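Local coordinates for protein acetyl-CoA acetyltransferase (Mycobacterium smegmatis, PDB 4EGV) that is a monomeric thiolase-like protein with a thiolase fold and an additional C-terminal domain, and is probably an acyltransferase, at residues Thr249-Arg261 with Ile457-His469. Numbering follows the deposited sequence.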
loop_
_atom_site.group_PDB
_atom_site.type_symbol
_atom_site.label_atom_id
_atom_site.label_comp_id
_atom_site.label_asym_id
_atom_site.label_seq_id
_atom_site.Cartn_x
_atom_site.Cartn_y
_atom_site.Cartn_z
ATOM N N THR A 249 -26.384 0.727 -7.113
ATOM C CA THR A 249 -27.499 1.662 -7.084
ATOM C C THR A 249 -27.123 2.916 -7.902
ATOM O O THR A 249 -26.061 2.932 -8.540
ATOM C CB THR A 249 -28.007 1.985 -5.598
ATOM O OG1 THR A 249 -27.071 2.795 -4.882
ATOM C CG2 THR A 249 -28.305 0.708 -4.806
ATOM N N ALA A 250 -27.989 3.931 -7.924
ATOM C CA ALA A 250 -27.622 5.214 -8.515
ATOM C C ALA A 250 -26.511 5.874 -7.687
ATOM O O ALA A 250 -25.664 6.607 -8.221
ATOM C CB ALA A 250 -28.838 6.118 -8.612
ATOM N N SER A 251 -26.525 5.583 -6.387
ATOM C CA SER A 251 -25.567 6.094 -5.400
ATOM C C SER A 251 -24.209 5.320 -5.435
ATOM O O SER A 251 -23.142 5.930 -5.385
ATOM C CB SER A 251 -26.241 6.038 -4.015
ATOM O OG SER A 251 -25.399 6.472 -2.978
ATOM N N ASN A 252 -24.276 3.984 -5.528
ATOM C CA ASN A 252 -23.131 3.059 -5.599
ATOM C C ASN A 252 -22.978 2.480 -7.011
ATOM O O ASN A 252 -23.015 1.258 -7.218
ATOM C CB ASN A 252 -23.305 1.915 -4.580
ATOM C CG ASN A 252 -22.077 0.963 -4.508
ATOM O OD1 ASN A 252 -20.935 1.379 -4.635
ATOM N ND2 ASN A 252 -22.330 -0.297 -4.270
ATOM N N ARG A 253 -22.809 3.373 -7.980
ATOM C CA ARG A 253 -22.695 2.981 -9.381
ATOM C C ARG A 253 -21.302 2.463 -9.761
ATOM O O ARG A 253 -20.290 2.803 -9.146
ATOM C CB ARG A 253 -23.129 4.128 -10.310
ATOM C CG ARG A 253 -22.285 5.368 -10.162
ATOM C CD ARG A 253 -22.681 6.536 -11.052
ATOM N NE ARG A 253 -21.632 7.566 -10.967
ATOM C CZ ARG A 253 -21.388 8.352 -9.899
ATOM N NH1 ARG A 253 -22.133 8.273 -8.784
ATOM N NH2 ARG A 253 -20.385 9.230 -9.947
HETATM N N MSE A 254 -21.289 1.618 -10.784
HETATM C CA MSE A 254 -20.078 1.109 -11.397
HETATM C C MSE A 254 -19.197 2.265 -11.897
HETATM O O MSE A 254 -19.656 3.080 -12.669
HETATM C CB MSE A 254 -20.443 0.146 -12.546
HETATM C CG MSE A 254 -20.977 -1.220 -12.101
HETATM SE SE MSE A 254 -19.695 -2.268 -10.941
HETATM C CE MSE A 254 -18.514 -3.012 -12.339
ATOM N N ILE A 255 -17.949 2.326 -11.426
ATOM C CA ILE A 255 -16.947 3.328 -11.851
ATOM C C ILE A 255 -15.966 2.750 -12.872
ATOM O O ILE A 255 -15.919 3.167 -13.998
ATOM C CB ILE A 255 -16.118 3.862 -10.633
ATOM C CG1 ILE A 255 -17.019 4.534 -9.605
ATOM C CG2 ILE A 255 -15.002 4.867 -11.063
ATOM C CD1 ILE A 255 -17.312 6.036 -9.858
ATOM N N VAL A 256 -15.160 1.806 -12.421
ATOM C CA VAL A 256 -14.199 1.111 -13.248
ATOM C C VAL A 256 -14.324 -0.381 -12.884
ATOM O O VAL A 256 -14.369 -0.712 -11.715
ATOM C CB VAL A 256 -12.765 1.683 -13.017
ATOM C CG1 VAL A 256 -11.722 0.722 -13.459
ATOM C CG2 VAL A 256 -12.579 3.043 -13.720
ATOM N N ASP A 257 -14.435 -1.251 -13.891
ATOM C CA ASP A 257 -14.665 -2.661 -13.661
ATOM C C ASP A 257 -13.485 -3.270 -12.931
ATOM O O ASP A 257 -12.357 -3.175 -13.391
ATOM C CB ASP A 257 -14.926 -3.420 -14.961
ATOM C CG ASP A 257 -15.882 -4.618 -14.765
ATOM O OD1 ASP A 257 -17.118 -4.405 -14.825
ATOM O OD2 ASP A 257 -15.406 -5.764 -14.567
ATOM N N PRO A 258 -13.747 -3.978 -11.826
ATOM C CA PRO A 258 -15.025 -4.486 -11.359
ATOM C C PRO A 258 -15.632 -3.767 -10.177
ATOM O O PRO A 258 -16.535 -4.328 -9.541
ATOM C CB PRO A 258 -14.668 -5.910 -10.933
ATOM C CG PRO A 258 -13.298 -5.802 -10.436
ATOM C CD PRO A 258 -12.649 -4.579 -11.073
ATOM N N TYR A 259 -15.154 -2.554 -9.886
ATOM C CA TYR A 259 -15.514 -1.840 -8.645
ATOM C C TYR A 259 -16.696 -0.878 -8.707
ATOM O O TYR A 259 -16.753 0.007 -9.562
ATOM C CB TYR A 259 -14.358 -1.038 -8.092
ATOM C CG TYR A 259 -13.035 -1.713 -8.111
ATOM C CD1 TYR A 259 -12.740 -2.738 -7.204
ATOM C CD2 TYR A 259 -12.039 -1.297 -9.015
ATOM C CE1 TYR A 259 -11.498 -3.355 -7.201
ATOM C CE2 TYR A 259 -10.808 -1.908 -9.034
ATOM C CZ TYR A 259 -10.542 -2.935 -8.121
ATOM O OH TYR A 259 -9.312 -3.511 -8.128
ATOM N N PRO A 260 -17.639 -1.058 -7.769
ATOM C CA PRO A 260 -18.681 -0.066 -7.511
ATOM C C PRO A 260 -18.122 1.085 -6.715
ATOM O O PRO A 260 -17.167 0.913 -5.980
ATOM C CB PRO A 260 -19.721 -0.824 -6.696
ATOM C CG PRO A 260 -19.162 -2.190 -6.442
ATOM C CD PRO A 260 -17.794 -2.283 -6.954
ATOM N N ARG A 261 -18.722 2.254 -6.882
ATOM C CA ARG A 261 -18.285 3.469 -6.207
ATOM C C ARG A 261 -17.959 3.361 -4.716
ATOM O O ARG A 261 -16.987 3.921 -4.318
ATOM C CB ARG A 261 -19.284 4.595 -6.409
ATOM C CG ARG A 261 -18.648 5.956 -6.371
ATOM C CD ARG A 261 -19.686 7.062 -6.299
ATOM N NE ARG A 261 -19.517 7.855 -5.094
ATOM C CZ ARG A 261 -20.185 7.729 -3.944
ATOM N NH1 ARG A 261 -21.140 6.820 -3.761
ATOM N NH2 ARG A 261 -19.880 8.544 -2.943
ATOM N N ILE A 457 -8.469 -12.801 -24.832
ATOM C CA ILE A 457 -8.561 -11.901 -23.685
ATOM C C ILE A 457 -7.945 -12.565 -22.434
ATOM O O ILE A 457 -8.373 -13.643 -22.027
ATOM C CB ILE A 457 -10.011 -11.488 -23.441
ATOM C CG1 ILE A 457 -10.498 -10.627 -24.597
ATOM C CG2 ILE A 457 -10.121 -10.736 -22.156
ATOM C CD1 ILE A 457 -11.938 -10.250 -24.525
ATOM N N GLU A 458 -6.919 -11.948 -21.845
ATOM C CA GLU A 458 -6.373 -12.474 -20.595
ATOM C C GLU A 458 -6.995 -11.754 -19.404
ATOM O O GLU A 458 -7.345 -12.376 -18.402
ATOM C CB GLU A 458 -4.838 -12.415 -20.562
ATOM C CG GLU A 458 -4.246 -13.308 -19.479
ATOM C CD GLU A 458 -2.747 -13.187 -19.337
ATOM O OE1 GLU A 458 -2.123 -12.515 -20.172
ATOM O OE2 GLU A 458 -2.193 -13.748 -18.377
ATOM N N THR A 459 -7.133 -10.442 -19.552
ATOM C CA THR A 459 -7.800 -9.594 -18.574
ATOM C C THR A 459 -8.316 -8.304 -19.240
ATOM O O THR A 459 -8.006 -8.000 -20.384
ATOM C CB THR A 459 -6.903 -9.331 -17.350
ATOM O OG1 THR A 459 -7.639 -8.639 -16.339
ATOM C CG2 THR A 459 -5.678 -8.555 -17.739
ATOM N N TYR A 460 -9.131 -7.572 -18.505
ATOM C CA TYR A 460 -9.923 -6.489 -19.044
ATOM C C TYR A 460 -10.345 -5.550 -17.915
ATOM O O TYR A 460 -10.342 -5.897 -16.726
ATOM C CB TYR A 460 -11.182 -7.050 -19.741
ATOM C CG TYR A 460 -12.175 -7.695 -18.783
ATOM C CD1 TYR A 460 -13.284 -6.989 -18.308
ATOM C CD2 TYR A 460 -11.991 -9.006 -18.340
ATOM C CE1 TYR A 460 -14.182 -7.563 -17.421
ATOM C CE2 TYR A 460 -12.891 -9.601 -17.447
ATOM C CZ TYR A 460 -13.996 -8.868 -16.991
ATOM O OH TYR A 460 -14.883 -9.442 -16.106
ATOM N N THR A 461 -10.718 -4.348 -18.307
ATOM C CA THR A 461 -11.532 -3.507 -17.450
ATOM C C THR A 461 -12.443 -2.627 -18.318
ATOM O O THR A 461 -12.279 -2.580 -19.536
ATOM C CB THR A 461 -10.649 -2.695 -16.464
ATOM O OG1 THR A 461 -11.475 -1.962 -15.553
ATOM C CG2 THR A 461 -9.693 -1.793 -17.200
ATOM N N VAL A 462 -13.416 -1.971 -17.699
ATOM C CA VAL A 462 -14.270 -1.056 -18.424
ATOM C C VAL A 462 -14.341 0.276 -17.685
ATOM O O VAL A 462 -14.435 0.313 -16.454
ATOM C CB VAL A 462 -15.689 -1.622 -18.599
ATOM C CG1 VAL A 462 -16.525 -0.703 -19.510
ATOM C CG2 VAL A 462 -15.658 -3.009 -19.170
ATOM N N ARG A 463 -14.297 1.376 -18.426
ATOM C CA ARG A 463 -14.499 2.690 -17.816
ATOM C C ARG A 463 -15.941 3.126 -17.961
ATOM O O ARG A 463 -16.394 3.398 -19.051
ATOM C CB ARG A 463 -13.598 3.742 -18.440
ATOM C CG ARG A 463 -12.137 3.377 -18.483
ATOM C CD ARG A 463 -11.261 4.599 -18.509
ATOM N NE ARG A 463 -11.569 5.412 -17.340
ATOM C CZ ARG A 463 -10.705 6.172 -16.675
ATOM N NH1 ARG A 463 -9.424 6.268 -17.047
ATOM N NH2 ARG A 463 -11.142 6.832 -15.627
ATOM N N TYR A 464 -16.656 3.176 -16.849
ATOM C CA TYR A 464 -18.070 3.537 -16.834
ATOM C C TYR A 464 -18.248 5.038 -16.618
ATOM O O TYR A 464 -19.346 5.579 -16.724
ATOM C CB TYR A 464 -18.833 2.760 -15.769
ATOM C CG TYR A 464 -18.777 1.282 -15.923
ATOM C CD1 TYR A 464 -19.583 0.626 -16.829
ATOM C CD2 TYR A 464 -17.930 0.518 -15.125
ATOM C CE1 TYR A 464 -19.537 -0.766 -16.954
ATOM C CE2 TYR A 464 -17.888 -0.868 -15.233
ATOM C CZ TYR A 464 -18.689 -1.499 -16.152
ATOM O OH TYR A 464 -18.637 -2.856 -16.244
ATOM N N ASP A 465 -17.156 5.712 -16.338
ATOM C CA ASP A 465 -17.198 7.139 -16.140
ATOM C C ASP A 465 -17.022 7.880 -17.458
ATOM O O ASP A 465 -17.197 9.080 -17.505
ATOM C CB ASP A 465 -16.191 7.587 -15.052
ATOM C CG ASP A 465 -14.809 6.874 -15.157
ATOM O OD1 ASP A 465 -14.746 5.715 -15.623
ATOM O OD2 ASP A 465 -13.769 7.460 -14.773
ATOM N N TRP A 466 -16.716 7.146 -18.526
ATOM C CA TRP A 466 -16.685 7.691 -19.881
ATOM C C TRP A 466 -17.946 7.325 -20.636
ATOM O O TRP A 466 -18.541 6.294 -20.378
ATOM C CB TRP A 466 -15.453 7.175 -20.623
ATOM C CG TRP A 466 -14.141 7.691 -20.106
ATOM C CD1 TRP A 466 -13.943 8.404 -18.974
ATOM C CD2 TRP A 466 -12.842 7.488 -20.676
ATOM N NE1 TRP A 466 -12.618 8.687 -18.802
ATOM C CE2 TRP A 466 -11.911 8.129 -19.833
ATOM C CE3 TRP A 466 -12.369 6.835 -21.828
ATOM C CZ2 TRP A 466 -10.517 8.147 -20.106
ATOM C CZ3 TRP A 466 -10.970 6.856 -22.109
ATOM C CH2 TRP A 466 -10.073 7.514 -21.252
ATOM N N THR A 467 -18.369 8.192 -21.547
ATOM C CA THR A 467 -19.349 7.832 -22.568
ATOM C C THR A 467 -18.749 8.065 -23.954
ATOM O O THR A 467 -18.291 9.147 -24.238
ATOM C CB THR A 467 -20.649 8.601 -22.401
ATOM O OG1 THR A 467 -21.075 8.462 -21.051
ATOM C CG2 THR A 467 -21.749 8.101 -23.378
ATOM N N PRO A 468 -18.754 7.039 -24.826
ATOM C CA PRO A 468 -19.309 5.711 -24.527
ATOM C C PRO A 468 -18.401 4.932 -23.550
ATOM O O PRO A 468 -17.228 5.247 -23.423
ATOM C CB PRO A 468 -19.435 5.050 -25.914
ATOM C CG PRO A 468 -18.682 5.926 -26.853
ATOM C CD PRO A 468 -18.154 7.118 -26.161
ATOM N N HIS A 469 -18.960 3.957 -22.848
ATOM C CA HIS A 469 -18.165 3.088 -21.988
ATOM C C HIS A 469 -16.982 2.518 -22.784
ATOM O O HIS A 469 -17.106 2.175 -23.948
ATOM C CB HIS A 469 -19.029 1.982 -21.357
ATOM C CG HIS A 469 -20.117 2.494 -20.462
ATOM N ND1 HIS A 469 -21.184 1.716 -20.067
ATOM C CD2 HIS A 469 -20.321 3.711 -19.901
ATOM C CE1 HIS A 469 -21.999 2.430 -19.305
ATOM N NE2 HIS A 469 -21.496 3.647 -19.190
#
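Tyr460 is the first residue of strand 457-463 to touch the turn at Asp257: its CE1 lies 3.6 Å from Asp257 OD2, with carboxylate and ring inclined by 36°. The phenol itself is turned to another partner, its OH bonding Arg203 of helix 191-206. At Thr461 the hydroxyl takes over. With OG1 anti to the backbone N (chi1 -175°), it donates to Asp257 O over 2.6 Å, in the carbonyl plane and on a lone pair, while Val256 CG1 packs against Thr461 OG1 itself. Val462 contributes its carbonyl, which accepts a hydrogen bond from Asp257 N at 3.0 Å and a CA-H...O contact from Val256. Arg463 forms a single beta bridge with Val256, and its guanidinium NH2 reaches forward to a salt bridge with Asp465 OD2. Tyr464, just past the strand, makes contacts of three kinds. Its N donates to Ile255 O at 2.9 Å, and its OH reaches Asp257 OD1 on the anti side, 2.6 Å away and 26° out of the carboxylate plane. One face of its ring receives Met254 CB in a CH-pi contact, 3.9 Å from the centroid, and Val462 CG1 lies over the opposite face; the residue at 254 is selenomethionine. The additional C-terminal domain is thus joined to the 249-261 segment largely through polar groups. Asp257 is gripped through its N, O and OD1 by Val462 O, Thr461 OG1 and Tyr464 OH respectively, which should fix both its backbone and its carboxylate, and the tyrosine hydroxyl would be expected to favour the charged form of that buried acid.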